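Local coordinates for glutathione transferase (Leptospira interrogans serovar Lai, PDB 3UBK), which binds glutathione and probably catalyses its transfer to electrophilic substrates, at residues P36-E40 against D41-I45; L68-L71 against D72-P76; V140-S143 against P144-G148; D155-G158 against F159-S163; D204-I207 against L208-L212. All coordinates share one frame; numbering follows the deposited sequence.

Interaction 1. Residues P36-E40 against D41-I45; sequences PSQEE and DFLKI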
loop_
_atom_site.group_PDB
_atom_site.type_symbol
_atom_site.label_atom_id
_atom_site.label_comp_id
_atom_site.label_asym_id
_atom_site.label_seq_id
_atom_site.Cartn_x
_atom_site.Cartn_y
_atom_site.Cartn_z
ATOM N N PRO A 36 -14.157 10.299 -8.980
ATOM C CA PRO A 36 -14.205 8.852 -9.149
ATOM C C PRO A 36 -15.447 8.470 -9.960
ATOM O O PRO A 36 -16.395 9.256 -10.044
ATOM C CB PRO A 36 -14.308 8.338 -7.710
ATOM C CG PRO A 36 -13.643 9.406 -6.884
ATOM C CD PRO A 36 -13.984 10.701 -7.572
ATOM N N SER A 37 -15.442 7.287 -10.566
ATOM C CA SER A 37 -16.551 6.885 -11.429
ATOM C C SER A 37 -16.494 5.395 -11.784
ATOM O O SER A 37 -15.413 4.812 -11.902
ATOM C CB SER A 37 -16.572 7.757 -12.697
ATOM O OG SER A 37 -17.245 7.124 -13.774
ATOM N N GLN A 38 -17.664 4.781 -11.946
ATOM C CA GLN A 38 -17.736 3.374 -12.325
ATOM C C GLN A 38 -18.169 3.182 -13.783
ATOM O O GLN A 38 -18.428 2.058 -14.218
ATOM C CB GLN A 38 -18.649 2.592 -11.374
ATOM C CG GLN A 38 -18.175 2.566 -9.923
ATOM C CD GLN A 38 -16.910 1.738 -9.720
ATOM O OE1 GLN A 38 -16.733 0.680 -10.331
ATOM N NE2 GLN A 38 -16.029 2.214 -8.846
ATOM N N GLU A 39 -18.239 4.276 -14.538
ATOM C CA GLU A 39 -18.491 4.186 -15.977
ATOM C C GLU A 39 -17.473 3.263 -16.644
ATOM O O GLU A 39 -16.267 3.359 -16.384
ATOM C CB GLU A 39 -18.452 5.570 -16.637
ATOM C CG GLU A 39 -19.824 6.148 -16.982
ATOM C CD GLU A 39 -20.672 6.455 -15.759
ATOM O OE1 GLU A 39 -20.407 5.878 -14.682
ATOM O OE2 GLU A 39 -21.609 7.273 -15.877
ATOM N N GLU A 40 -17.965 2.372 -17.500
ATOM C CA GLU A 40 -17.111 1.403 -18.182
ATOM C C GLU A 40 -15.966 2.094 -18.929
ATOM O O GLU A 40 -14.903 1.504 -19.150
ATOM C CB GLU A 40 -17.938 0.534 -19.136
ATOM C CG GLU A 40 -17.133 -0.542 -19.852
ATOM C CD GLU A 40 -16.370 -1.455 -18.893
ATOM O OE1 GLU A 40 -16.784 -1.586 -17.719
ATOM O OE2 GLU A 40 -15.354 -2.047 -19.319
ATOM N N ASP A 41 -16.191 3.349 -19.305
ATOM C CA ASP A 41 -15.191 4.139 -20.011
ATOM C C ASP A 41 -14.000 4.427 -19.090
ATOM O O ASP A 41 -12.836 4.298 -19.484
ATOM C CB ASP A 41 -15.823 5.448 -20.495
ATOM C CG ASP A 41 -15.047 6.092 -21.623
ATOM O OD1 ASP A 41 -15.659 6.852 -22.402
ATOM O OD2 ASP A 41 -13.829 5.838 -21.735
ATOM N N PHE A 42 -14.310 4.805 -17.855
ATOM C CA PHE A 42 -13.293 5.104 -16.855
ATOM C C PHE A 42 -12.626 3.822 -16.340
ATOM O O PHE A 42 -11.400 3.766 -16.205
ATOM C CB PHE A 42 -13.915 5.890 -15.703
ATOM C CG PHE A 42 -12.910 6.525 -14.785
ATOM C CD1 PHE A 42 -11.986 7.432 -15.268
ATOM C CD2 PHE A 42 -12.900 6.226 -13.431
ATOM C CE1 PHE A 42 -11.063 8.018 -14.421
ATOM C CE2 PHE A 42 -11.982 6.818 -12.577
ATOM C CZ PHE A 42 -11.061 7.710 -13.076
ATOM N N LEU A 43 -13.429 2.794 -16.072
ATOM C CA LEU A 43 -12.907 1.532 -15.544
ATOM C C LEU A 43 -11.839 0.933 -16.453
ATOM O O LEU A 43 -10.980 0.166 -16.004
ATOM C CB LEU A 43 -14.030 0.516 -15.323
ATOM C CG LEU A 43 -15.025 0.858 -14.216
ATOM C CD1 LEU A 43 -15.947 -0.331 -13.932
ATOM C CD2 LEU A 43 -14.277 1.284 -12.965
ATOM N N LYS A 44 -11.897 1.282 -17.734
ATOM C CA LYS A 44 -10.908 0.799 -18.686
ATOM C C LYS A 44 -9.509 1.357 -18.399
ATOM O O LYS A 44 -8.507 0.717 -18.729
ATOM C CB LYS A 44 -11.334 1.119 -20.124
ATOM C CG LYS A 44 -12.455 0.228 -20.651
ATOM C CD LYS A 44 -12.563 0.302 -22.170
ATOM C CE LYS A 44 -13.240 -0.938 -22.739
ATOM N NZ LYS A 44 -14.540 -1.222 -22.067
ATOM N N ILE A 45 -9.442 2.541 -17.787
ATOM C CA ILE A 45 -8.152 3.153 -17.450
ATOM C C ILE A 45 -7.884 3.119 -15.947
ATOM O O ILE A 45 -6.734 3.232 -15.508
ATOM C CB ILE A 45 -8.036 4.609 -17.966
ATOM C CG1 ILE A 45 -8.921 5.551 -17.149
ATOM C CG2 ILE A 45 -8.378 4.673 -19.450
ATOM C CD1 ILE A 45 -8.746 7.024 -17.483
#
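Glu39 O takes the backbone N-H of Leu43 at 2.9 Å (N-H...O 170°), the bond that closes the short helical turn around residues 40-43, with 36-39 leading into it. Ahead of the turn lies an ST turn, in which Ser37 OG accepts from Glu39 N at 3.1 Å. The stretch belongs to the thioredoxin-like N-terminal domain of the transferase fold, between the strand at 29-32 and the glutathione-site residues Lys50 and Ile51. Glu39 O also receives a weak bond from Phe42 N, bent to 121°, and Glu40 O only a weak one from Lys44 N, so the first helical turn rests mainly on the Leu43 link. At the surface, Glu40 OE2 meets Lys44 NZ in a salt bridge of 3.0 Å through the lone pair turned away from its other oxygen. The glutamate gets there by extending first (CG anti to its own N, chi1 -178°) and then bending at chi2. Its OE2 also pairs with Arg138 of the second subunit, so this carboxylate, held from both chains, ties the turn to the dimer interface. Gln38 sends NE2 to Met48 O, while its OE1 lies against the methyls of Leu43. Ser37 O, in contrast, is buried without any polar partner: it faces the edge of the Phe42 ring, 3.3 Å from CD2 and near the ring plane. That ring packs on Ile34 and Ile51, so the turn rests against a glutathione-binding residue. Leu43 CD1 lies 3.5 Å from Gln38 O.

Interaction 2. Residues L68-L71 against D72-P76; sequences LEFL and DTIFP
Ile74 reaches back one helical turn to Phe70, its CD1 3.4 Å from CE2 and its CG1 lying over one face of the ring, 4.0 Å above the plane and offset toward the rim. The isoleucine can do this because CG1 occupies the crowded position between backbone N and carbonyl carbon (chi1 63°). One residue on, Leu71 CD2 meets the Phe75 ring differently: it sits at the edge, in the ring plane, 3.9 Å from CD2. Thr73 adds a polar grip. Both its OG1 (2.9 Å) and its N (3.1 Å) donate to Glu69 O, arriving from opposite faces of the carbonyl plane, so the hydroxyl is satisfied by the helix itself. These contacts form the last turns of the alpha helix 64-74 in the thioredoxin-like domain, which begins at the glutathione-binding Ser64. Ile74 N to Phe70 O is nearly straight (172°), and Phe75 N still bonds to Leu71 O at 2.7 Å although Phe75 has already left helical backbone angles. Farther out, Asp72 OD1 ties the helix to Lys25 of helix 13-25, and both carboxylate oxygens accept from the following loop, OD1 from Leu81 N and OD2 from Ile82 N. Glu69 OE2 is paired with Arg93 of the same chain. Phe70 and Leu71 both pack on Leu54 of strand 53-56, and the Phe70 ring also meets Trp87 of the second subunit, the planes at about 55°.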
loop_
_atom_site.group_PDB
_atom_site.type_symbol
_atom_site.label_atom_id
_atom_site.label_comp_id
_atom_site.label_asym_id
_atom_site.label_seq_id
_atom_site.Cartn_x
_atom_site.Cartn_y
_atom_site.Cartn_z
ATOM N N LEU A 68 3.898 7.216 -8.154
ATOM C CA LEU A 68 5.085 7.903 -7.655
ATOM C C LEU A 68 6.370 7.064 -7.773
ATOM O O LEU A 68 7.437 7.611 -8.002
ATOM C CB LEU A 68 4.878 8.414 -6.217
ATOM C CG LEU A 68 4.020 9.691 -6.191
ATOM C CD1 LEU A 68 3.732 10.090 -4.759
ATOM C CD2 LEU A 68 4.676 10.858 -6.941
ATOM N N GLU A 69 6.265 5.742 -7.631
ATOM C CA GLU A 69 7.434 4.875 -7.830
ATOM C C GLU A 69 7.854 4.927 -9.298
ATOM O O GLU A 69 9.039 4.932 -9.631
ATOM C CB GLU A 69 7.104 3.430 -7.424
ATOM C CG GLU A 69 6.809 3.275 -5.928
ATOM C CD GLU A 69 8.034 2.913 -5.099
ATOM O OE1 GLU A 69 9.162 2.851 -5.642
ATOM O OE2 GLU A 69 7.863 2.665 -3.889
ATOM N N PHE A 70 6.860 4.988 -10.174
ATOM C CA PHE A 70 7.118 5.068 -11.615
ATOM C C PHE A 70 7.798 6.397 -11.996
ATOM O O PHE A 70 8.842 6.412 -12.669
ATOM C CB PHE A 70 5.794 4.888 -12.367
ATOM C CG PHE A 70 5.873 5.208 -13.835
ATOM C CD1 PHE A 70 6.267 4.237 -14.752
ATOM C CD2 PHE A 70 5.553 6.483 -14.294
ATOM C CE1 PHE A 70 6.339 4.531 -16.129
ATOM C CE2 PHE A 70 5.610 6.789 -15.671
ATOM C CZ PHE A 70 6.006 5.799 -16.586
ATOM N N LEU A 71 7.206 7.506 -11.560
ATOM C CA LEU A 71 7.755 8.822 -11.862
ATOM C C LEU A 71 9.176 8.959 -11.326
ATOM O O LEU A 71 10.031 9.540 -11.986
ATOM C CB LEU A 71 6.875 9.945 -11.290
ATOM C CG LEU A 71 5.552 10.140 -12.018
ATOM C CD1 LEU A 71 4.704 11.174 -11.287
ATOM C CD2 LEU A 71 5.810 10.553 -13.474
ATOM N N ASP A 72 9.435 8.412 -10.142
ATOM C CA ASP A 72 10.771 8.485 -9.567
ATOM C C ASP A 72 11.780 7.644 -10.355
ATOM O O ASP A 72 12.953 7.978 -10.388
ATOM C CB ASP A 72 10.785 8.047 -8.097
ATOM C CG ASP A 72 11.983 8.589 -7.342
ATOM O OD1 ASP A 72 12.219 9.818 -7.405
ATOM O OD2 ASP A 72 12.687 7.798 -6.664
ATOM N N THR A 73 11.315 6.563 -10.985
ATOM C CA THR A 73 12.182 5.720 -11.782
ATOM C C THR A 73 12.527 6.413 -13.107
ATOM O O THR A 73 13.703 6.554 -13.470
ATOM C CB THR A 73 11.510 4.368 -12.066
ATOM O OG1 THR A 73 11.337 3.665 -10.831
ATOM C CG2 THR A 73 12.359 3.522 -13.034
ATOM N N ILE A 74 11.506 6.862 -13.829
ATOM C CA ILE A 74 11.770 7.491 -15.119
ATOM C C ILE A 74 12.255 8.938 -15.045
ATOM O O ILE A 74 12.947 9.395 -15.946
ATOM C CB ILE A 74 10.584 7.384 -16.111
ATOM C CG1 ILE A 74 9.361 8.117 -15.592
ATOM C CG2 ILE A 74 10.254 5.924 -16.428
ATOM C CD1 ILE A 74 8.394 8.495 -16.719
ATOM N N PHE A 75 11.873 9.666 -13.997
ATOM C CA PHE A 75 12.390 11.030 -13.791
ATOM C C PHE A 75 13.172 11.128 -12.485
ATOM O O PHE A 75 12.674 11.695 -11.501
ATOM C CB PHE A 75 11.235 12.037 -13.768
ATOM C CG PHE A 75 10.478 12.132 -15.076
ATOM C CD1 PHE A 75 11.095 12.640 -16.208
ATOM C CD2 PHE A 75 9.150 11.723 -15.164
ATOM C CE1 PHE A 75 10.401 12.738 -17.420
ATOM C CE2 PHE A 75 8.447 11.821 -16.363
ATOM C CZ PHE A 75 9.076 12.336 -17.493
ATOM N N PRO A 76 14.403 10.586 -12.464
ATOM C CA PRO A 76 15.157 10.454 -11.217
ATOM C C PRO A 76 15.802 11.762 -10.740
ATOM O O PRO A 76 16.496 11.756 -9.730
ATOM C CB PRO A 76 16.241 9.406 -11.563
ATOM C CG PRO A 76 16.449 9.563 -13.060
ATOM C CD PRO A 76 15.082 9.948 -13.605
#

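Interaction 3. Residues V140-S143 against P144-G148; sequences VRFS and PYIAG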
loop_
_atom_site.group_PDB
_atom_site.type_symbol
_atom_site.label_atom_id
_atom_site.label_comp_id
_atom_site.label_asym_id
_atom_site.label_seq_id
_atom_site.Cartn_x
_atom_site.Cartn_y
_atom_site.Cartn_z
ATOM N N VAL A 140 9.620 8.748 12.387
ATOM C CA VAL A 140 9.770 10.094 11.806
ATOM C C VAL A 140 10.946 10.854 12.398
ATOM O O VAL A 140 11.333 10.623 13.549
ATOM C CB VAL A 140 8.501 10.955 11.959
ATOM C CG1 VAL A 140 7.328 10.290 11.277
ATOM C CG2 VAL A 140 8.206 11.237 13.434
ATOM N N ARG A 141 11.514 11.759 11.602
ATOM C CA ARG A 141 12.663 12.564 12.022
ATOM C C ARG A 141 12.372 14.076 11.976
ATOM O O ARG A 141 12.836 14.834 12.837
ATOM C CB ARG A 141 13.872 12.269 11.135
ATOM C CG ARG A 141 14.570 10.916 11.354
ATOM C CD ARG A 141 15.714 10.828 10.336
ATOM N NE ARG A 141 16.704 9.790 10.596
ATOM C CZ ARG A 141 16.952 8.772 9.775
ATOM N NH1 ARG A 141 16.271 8.647 8.642
ATOM N NH2 ARG A 141 17.880 7.879 10.085
ATOM N N PHE A 142 11.632 14.519 10.960
ATOM C CA PHE A 142 11.282 15.935 10.833
ATOM C C PHE A 142 12.527 16.804 10.918
ATOM O O PHE A 142 12.591 17.706 11.740
ATOM C CB PHE A 142 10.319 16.361 11.953
ATOM C CG PHE A 142 8.924 15.822 11.811
ATOM C CD1 PHE A 142 8.215 15.988 10.634
ATOM C CD2 PHE A 142 8.308 15.156 12.872
ATOM C CE1 PHE A 142 6.924 15.496 10.504
ATOM C CE2 PHE A 142 7.015 14.668 12.752
ATOM C CZ PHE A 142 6.320 14.841 11.569
ATOM N N SER A 143 13.518 16.556 10.068
ATOM C CA SER A 143 14.797 17.234 10.215
ATOM C C SER A 143 15.369 17.828 8.925
ATOM O O SER A 143 16.520 17.581 8.587
ATOM C CB SER A 143 15.829 16.284 10.851
ATOM O OG SER A 143 15.975 15.092 10.088
ATOM N N PRO A 144 14.592 18.662 8.230
ATOM C CA PRO A 144 13.262 19.129 8.564
ATOM C C PRO A 144 12.152 18.318 7.914
ATOM O O PRO A 144 10.991 18.453 8.302
ATOM C CB PRO A 144 13.256 20.537 7.980
ATOM C CG PRO A 144 14.097 20.400 6.752
ATOM C CD PRO A 144 15.146 19.378 7.061
ATOM N N TYR A 145 12.491 17.501 6.920
ATOM C CA TYR A 145 11.482 16.680 6.263
ATOM C C TYR A 145 11.093 15.470 7.106
ATOM O O TYR A 145 11.751 15.136 8.100
ATOM C CB TYR A 145 11.958 16.257 4.860
ATOM C CG TYR A 145 12.117 17.453 3.965
ATOM C CD1 TYR A 145 11.009 18.047 3.361
ATOM C CD2 TYR A 145 13.364 18.020 3.756
ATOM C CE1 TYR A 145 11.145 19.160 2.569
ATOM C CE2 TYR A 145 13.516 19.146 2.958
ATOM C CZ TYR A 145 12.408 19.704 2.365
ATOM O OH TYR A 145 12.568 20.813 1.575
ATOM N N ILE A 146 10.022 14.800 6.718
ATOM C CA ILE A 146 9.493 13.779 7.610
ATOM C C ILE A 146 10.475 12.633 7.898
ATOM O O ILE A 146 10.508 12.122 9.027
ATOM C CB ILE A 146 8.120 13.265 7.158
ATOM C CG1 ILE A 146 7.489 12.406 8.272
ATOM C CG2 ILE A 146 8.240 12.536 5.828
ATOM C CD1 ILE A 146 5.958 12.359 8.199
ATOM N N ALA A 147 11.299 12.264 6.911
ATOM C CA ALA A 147 12.205 11.119 7.059
ATOM C C ALA A 147 13.673 11.507 7.239
ATOM O O ALA A 147 14.532 10.639 7.339
ATOM C CB ALA A 147 12.050 10.138 5.851
ATOM N N GLY A 148 13.972 12.803 7.282
ATOM C CA GLY A 148 15.363 13.241 7.317
ATOM C C GLY A 148 15.546 14.624 6.707
ATOM O O GLY A 148 14.633 15.444 6.720
#
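The peptide joining Ser143 to Pro144 is cis, which brings their CA atoms to 2.9 Å and folds the chain back sharply, so that Phe142 and Arg141 run beside Ile146 and Ala147. Phe142 itself has left-handed backbone angles (52/56), and a type I beta turn from Tyr145 to Gly148 completes the reversal. Ile146 O lies at the junction: Arg141 N donates to it at 2.8 Å with an almost perfectly straight N-H (179°), and Phe142 N adds a weak bond of 3.3 Å. The Arg141 side chain, extended from CG to NE, then runs past Gly148 and places NH1 2.9 Å from Ala147 O, with the oxygen at the edge of the guanidinium and close to its plane. Ile146 CG1 touches both Val140 CG1 (3.7 Å) and Phe142 CE1 (3.9 Å); the Phe142 ring runs alongside the isoleucine, both extending in one direction. This loop connects helices 119-139 and 153-169 of the all-helical C-terminal domain, and Ile146 packs on Ile95 and Ile99 of helix 86-111. Since the guanidinium N-H binds a neutral carbonyl, the link is a directional charge-dipole hydrogen bond and not a salt bridge.

Interaction 4. Residues D155-G158 against F159-S163; sequences DCSG and FAHLS
Leu162 presses on Gly158: its CB is 3.0 Å from Gly158 O, the same oxygen that accepts Leu162 N at 2.9 Å. Gly158 brings only backbone to this spot. Ala160 is packed as tightly, its CB 2.9 Å from Cys156 O. At the start of the segment Phe159 N bonds to Asp155 O at 2.9 Å. The looser part lies between Ser157 and His161, whose side chains come no nearer than 4.0 Å (CB to CD2). There the imidazole instead lies obliquely by a carbonyl, with CD2 3.2 Å from Ser157 O, because CG is anti to the carbonyl carbon (chi1 -66°). No solvent side relieves the packing, as all nine residues are buried. They make up the first part of helix 153-169, after its opening residues, in the central helix of the transferase C-terminal domain. Asp155 bonds back to Thr152 N, consistent with the N-capping box of this family, and its OD1 holds Ile146 N in the preceding loop. The His161 ring is fixed from both nitrogens, ND1 by Asn13 and NE2 by Glu100, and its side chain lies about 6 Å from that of the glutathione-binding Ser64. At the far end of the segment, Ser163 OG donates to Phe159 O at 2.7 Å, nearly in line with that carbonyl; a chi1 of 64°, which tucks the hydroxyl over its own backbone, turns it back toward the N-terminal side.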
loop_
_atom_site.group_PDB
_atom_site.type_symbol
_atom_site.label_atom_id
_atom_site.label_comp_id
_atom_site.label_asym_id
_atom_site.label_seq_id
_atom_site.Cartn_x
_atom_site.Cartn_y
_atom_site.Cartn_z
ATOM N N ASP A 155 7.183 12.502 2.324
ATOM C CA ASP A 155 6.636 13.864 2.442
ATOM C C ASP A 155 5.410 14.044 1.566
ATOM O O ASP A 155 4.521 14.816 1.892
ATOM C CB ASP A 155 7.697 14.927 2.120
ATOM C CG ASP A 155 8.821 14.929 3.127
ATOM O OD1 ASP A 155 8.592 15.407 4.256
ATOM O OD2 ASP A 155 9.930 14.454 2.801
ATOM N N CYS A 156 5.365 13.343 0.439
ATOM C CA CYS A 156 4.172 13.385 -0.403
ATOM C C CYS A 156 2.995 12.792 0.365
ATOM O O CYS A 156 1.911 13.376 0.435
ATOM C CB CYS A 156 4.400 12.598 -1.687
ATOM S SG CYS A 156 5.819 13.188 -2.673
ATOM N N SER A 157 3.196 11.614 0.935
ATOM C CA SER A 157 2.159 10.977 1.733
ATOM C C SER A 157 1.883 11.778 3.006
ATOM O O SER A 157 0.739 12.034 3.362
ATOM C CB SER A 157 2.564 9.543 2.077
ATOM O OG SER A 157 2.542 8.736 0.917
ATOM N N GLY A 158 2.949 12.187 3.685
ATOM C CA GLY A 158 2.793 12.935 4.929
ATOM C C GLY A 158 2.003 14.230 4.769
ATOM O O GLY A 158 0.992 14.448 5.453
ATOM N N PHE A 159 2.449 15.097 3.862
ATOM C CA PHE A 159 1.810 16.398 3.724
ATOM C C PHE A 159 0.404 16.267 3.157
ATOM O O PHE A 159 -0.522 16.947 3.598
ATOM C CB PHE A 159 2.650 17.351 2.860
ATOM C CG PHE A 159 2.153 18.774 2.882
ATOM C CD1 PHE A 159 2.521 19.634 3.905
ATOM C CD2 PHE A 159 1.323 19.248 1.881
ATOM C CE1 PHE A 159 2.066 20.942 3.937
ATOM C CE2 PHE A 159 0.857 20.556 1.903
ATOM C CZ PHE A 159 1.225 21.402 2.927
ATOM N N ALA A 160 0.246 15.394 2.166
ATOM C CA ALA A 160 -1.051 15.171 1.555
ATOM C C ALA A 160 -2.089 14.609 2.549
ATOM O O ALA A 160 -3.204 15.112 2.634
ATOM C CB ALA A 160 -0.905 14.247 0.362
ATOM N N HIS A 161 -1.719 13.575 3.302
ATOM C CA HIS A 161 -2.684 12.880 4.165
ATOM C C HIS A 161 -2.861 13.533 5.538
ATOM O O HIS A 161 -3.975 13.669 6.035
ATOM C CB HIS A 161 -2.277 11.414 4.361
ATOM C CG HIS A 161 -2.333 10.597 3.110
ATOM N ND1 HIS A 161 -3.455 10.535 2.309
ATOM C CD2 HIS A 161 -1.414 9.785 2.533
ATOM C CE1 HIS A 161 -3.217 9.737 1.283
ATOM N NE2 HIS A 161 -1.989 9.260 1.400
ATOM N N LEU A 162 -1.762 13.942 6.148
ATOM C CA LEU A 162 -1.824 14.462 7.503
ATOM C C LEU A 162 -2.473 15.835 7.569
ATOM O O LEU A 162 -3.090 16.184 8.567
ATOM C CB LEU A 162 -0.430 14.506 8.127
ATOM C CG LEU A 162 0.223 13.138 8.327
ATOM C CD1 LEU A 162 1.598 13.312 8.945
ATOM C CD2 LEU A 162 -0.641 12.186 9.170
ATOM N N SER A 163 -2.321 16.622 6.517
ATOM C CA SER A 163 -2.946 17.926 6.500
ATOM C C SER A 163 -4.459 17.730 6.489
ATOM O O SER A 163 -5.184 18.435 7.182
ATOM C CB SER A 163 -2.487 18.730 5.288
ATOM O OG SER A 163 -2.900 18.109 4.095
#

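Interaction 5. Residues D204-I207 against L208-L212; sequences DKQI and LKKIL
Lys210 N to Gln206 O, at 3.0 Å and 174°, is the shortest hydrogen bond between 204-207 and 208-212, two successive parts of the C-terminal alpha helix 196-213. The other i to i+4 bonds between these segments are somewhat longer. Lys209 N lies 3.1 Å from Lys205 O. Ile211 N stands 3.3 Å from Ile207 O. Lys209, Lys210 and Ile211 lay their gamma carbons on the carbonyl four places back: Lys209 CG is 3.1 Å from Lys205 O and Lys210 CG 3.2 Å from Gln206 O. That follows from their first torsions, with the gamma carbon opposite the carbonyl carbon (chi1 -72° in Lys209). Lys205 NZ and Lys209 NZ are 6.2 Å apart, and the repulsion expected between them is probably eased on the Lys205 side by its salt bridge to Glu202. Asp204 pairs with Lys19, while Leu208 packs on Ala9 and Ile11, so this helix is laid against the N-terminal domain. Apolar contact within the segment is slight: across one turn Ile207 CG2 touches Ile211 CD1 at 4.2 Å.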
loop_
_atom_site.group_PDB
_atom_site.type_symbol
_atom_site.label_atom_id
_atom_site.label_comp_id
_atom_site.label_asym_id
_atom_site.label_seq_id
_atom_site.Cartn_x
_atom_site.Cartn_y
_atom_site.Cartn_z
ATOM N N ASP A 204 -4.562 25.055 -4.621
ATOM C CA ASP A 204 -5.496 24.424 -5.559
ATOM C C ASP A 204 -6.644 23.724 -4.815
ATOM O O ASP A 204 -7.790 23.710 -5.281
ATOM C CB ASP A 204 -4.782 23.428 -6.468
ATOM C CG ASP A 204 -4.027 24.107 -7.609
ATOM O OD1 ASP A 204 -4.291 25.293 -7.899
ATOM O OD2 ASP A 204 -3.164 23.448 -8.223
ATOM N N LYS A 205 -6.325 23.147 -3.664
ATOM C CA LYS A 205 -7.315 22.462 -2.842
ATOM C C LYS A 205 -8.321 23.490 -2.338
ATOM O O LYS A 205 -9.528 23.282 -2.412
ATOM C CB LYS A 205 -6.635 21.759 -1.660
ATOM C CG LYS A 205 -7.604 21.006 -0.737
ATOM C CD LYS A 205 -6.904 19.948 0.139
ATOM C CE LYS A 205 -5.870 20.557 1.083
ATOM N NZ LYS A 205 -5.136 19.527 1.918
ATOM N N GLN A 206 -7.801 24.611 -1.848
ATOM C CA GLN A 206 -8.627 25.696 -1.327
ATOM C C GLN A 206 -9.545 26.312 -2.379
ATOM O O GLN A 206 -10.729 26.547 -2.122
ATOM C CB GLN A 206 -7.744 26.775 -0.719
ATOM C CG GLN A 206 -8.475 27.683 0.251
ATOM C CD GLN A 206 -7.854 29.049 0.314
ATOM O OE1 GLN A 206 -7.423 29.582 -0.706
ATOM N NE2 GLN A 206 -7.790 29.624 1.510
ATOM N N ILE A 207 -9.002 26.574 -3.565
ATOM C CA ILE A 207 -9.778 27.155 -4.647
ATOM C C ILE A 207 -11.001 26.304 -4.974
ATOM O O ILE A 207 -12.113 26.822 -5.127
ATOM C CB ILE A 207 -8.917 27.294 -5.931
ATOM C CG1 ILE A 207 -7.871 28.405 -5.782
ATOM C CG2 ILE A 207 -9.781 27.538 -7.143
ATOM C CD1 ILE A 207 -6.797 28.345 -6.874
ATOM N N LEU A 208 -10.803 24.993 -5.106
ATOM C CA LEU A 208 -11.913 24.116 -5.493
ATOM C C LEU A 208 -12.936 23.947 -4.366
ATOM O O LEU A 208 -14.150 23.889 -4.618
ATOM C CB LEU A 208 -11.412 22.744 -5.954
ATOM C CG LEU A 208 -12.512 21.766 -6.417
ATOM C CD1 LEU A 208 -13.271 22.304 -7.622
ATOM C CD2 LEU A 208 -11.912 20.402 -6.765
ATOM N N LYS A 209 -12.440 23.853 -3.139
ATOM C CA LYS A 209 -13.308 23.724 -1.965
ATOM C C LYS A 209 -14.271 24.903 -1.908
ATOM O O LYS A 209 -15.484 24.718 -1.814
ATOM C CB LYS A 209 -12.487 23.660 -0.672
ATOM C CG LYS A 209 -11.722 22.355 -0.463
ATOM C CD LYS A 209 -12.487 21.384 0.412
ATOM C CE LYS A 209 -12.379 21.756 1.884
ATOM N NZ LYS A 209 -10.994 21.582 2.403
ATOM N N LYS A 210 -13.727 26.115 -1.990
ATOM C CA LYS A 210 -14.548 27.325 -1.947
ATOM C C LYS A 210 -15.633 27.282 -3.007
ATOM O O LYS A 210 -16.780 27.645 -2.751
ATOM C CB LYS A 210 -13.687 28.579 -2.133
ATOM C CG LYS A 210 -12.703 28.836 -1.015
ATOM C CD LYS A 210 -13.417 29.169 0.284
ATOM C CE LYS A 210 -12.412 29.475 1.384
ATOM N NZ LYS A 210 -13.078 29.787 2.678
ATOM N N ILE A 211 -15.272 26.828 -4.199
ATOM C CA ILE A 211 -16.210 26.737 -5.302
ATOM C C ILE A 211 -17.275 25.652 -5.087
ATOM O O ILE A 211 -18.459 25.852 -5.394
ATOM C CB ILE A 211 -15.478 26.422 -6.594
ATOM C CG1 ILE A 211 -14.663 27.631 -7.049
ATOM C CG2 ILE A 211 -16.466 26.008 -7.686
ATOM C CD1 ILE A 211 -13.844 27.330 -8.259
ATOM N N LEU A 212 -16.849 24.498 -4.588
ATOM C CA LEU A 212 -17.777 23.392 -4.347
ATOM C C LEU A 212 -18.786 23.745 -3.250
ATOM O O LEU A 212 -19.975 23.425 -3.354
ATOM C CB LEU A 212 -17.020 22.105 -3.996
ATOM C CG LEU A 212 -16.251 21.459 -5.161
ATOM C CD1 LEU A 212 -15.602 20.144 -4.761
ATOM C CD2 LEU A 212 -17.156 21.253 -6.368
#

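Along the chain the five contacts follow one another without overlap. Interactions 1 and 2 belong to the thioredoxin-like domain, centres 25 Å apart, and both reach the second subunit; interactions 3, 4 and 5 belong to the helical domain. Interaction 4, its centre 4 Å from that of the chain, touches three of the other four contacts. Its helix 153-169 meets interaction 2 through Leu68 CD1 and Cys156 CB (4.0 Å), joining the two domains. Interactions 3 and 4 have centres 13 Å apart and are joined by the probable hydrogen bond Ile146 N to Asp155 OD1 (2.9 Å). Ser163 packs on Lys205 of interaction 5. Interactions 1 and 3, centres 38 Å apart, lie on opposite sides of the chain's centre; interaction 2 is the dimer-facing contact that reaches helix 153-169.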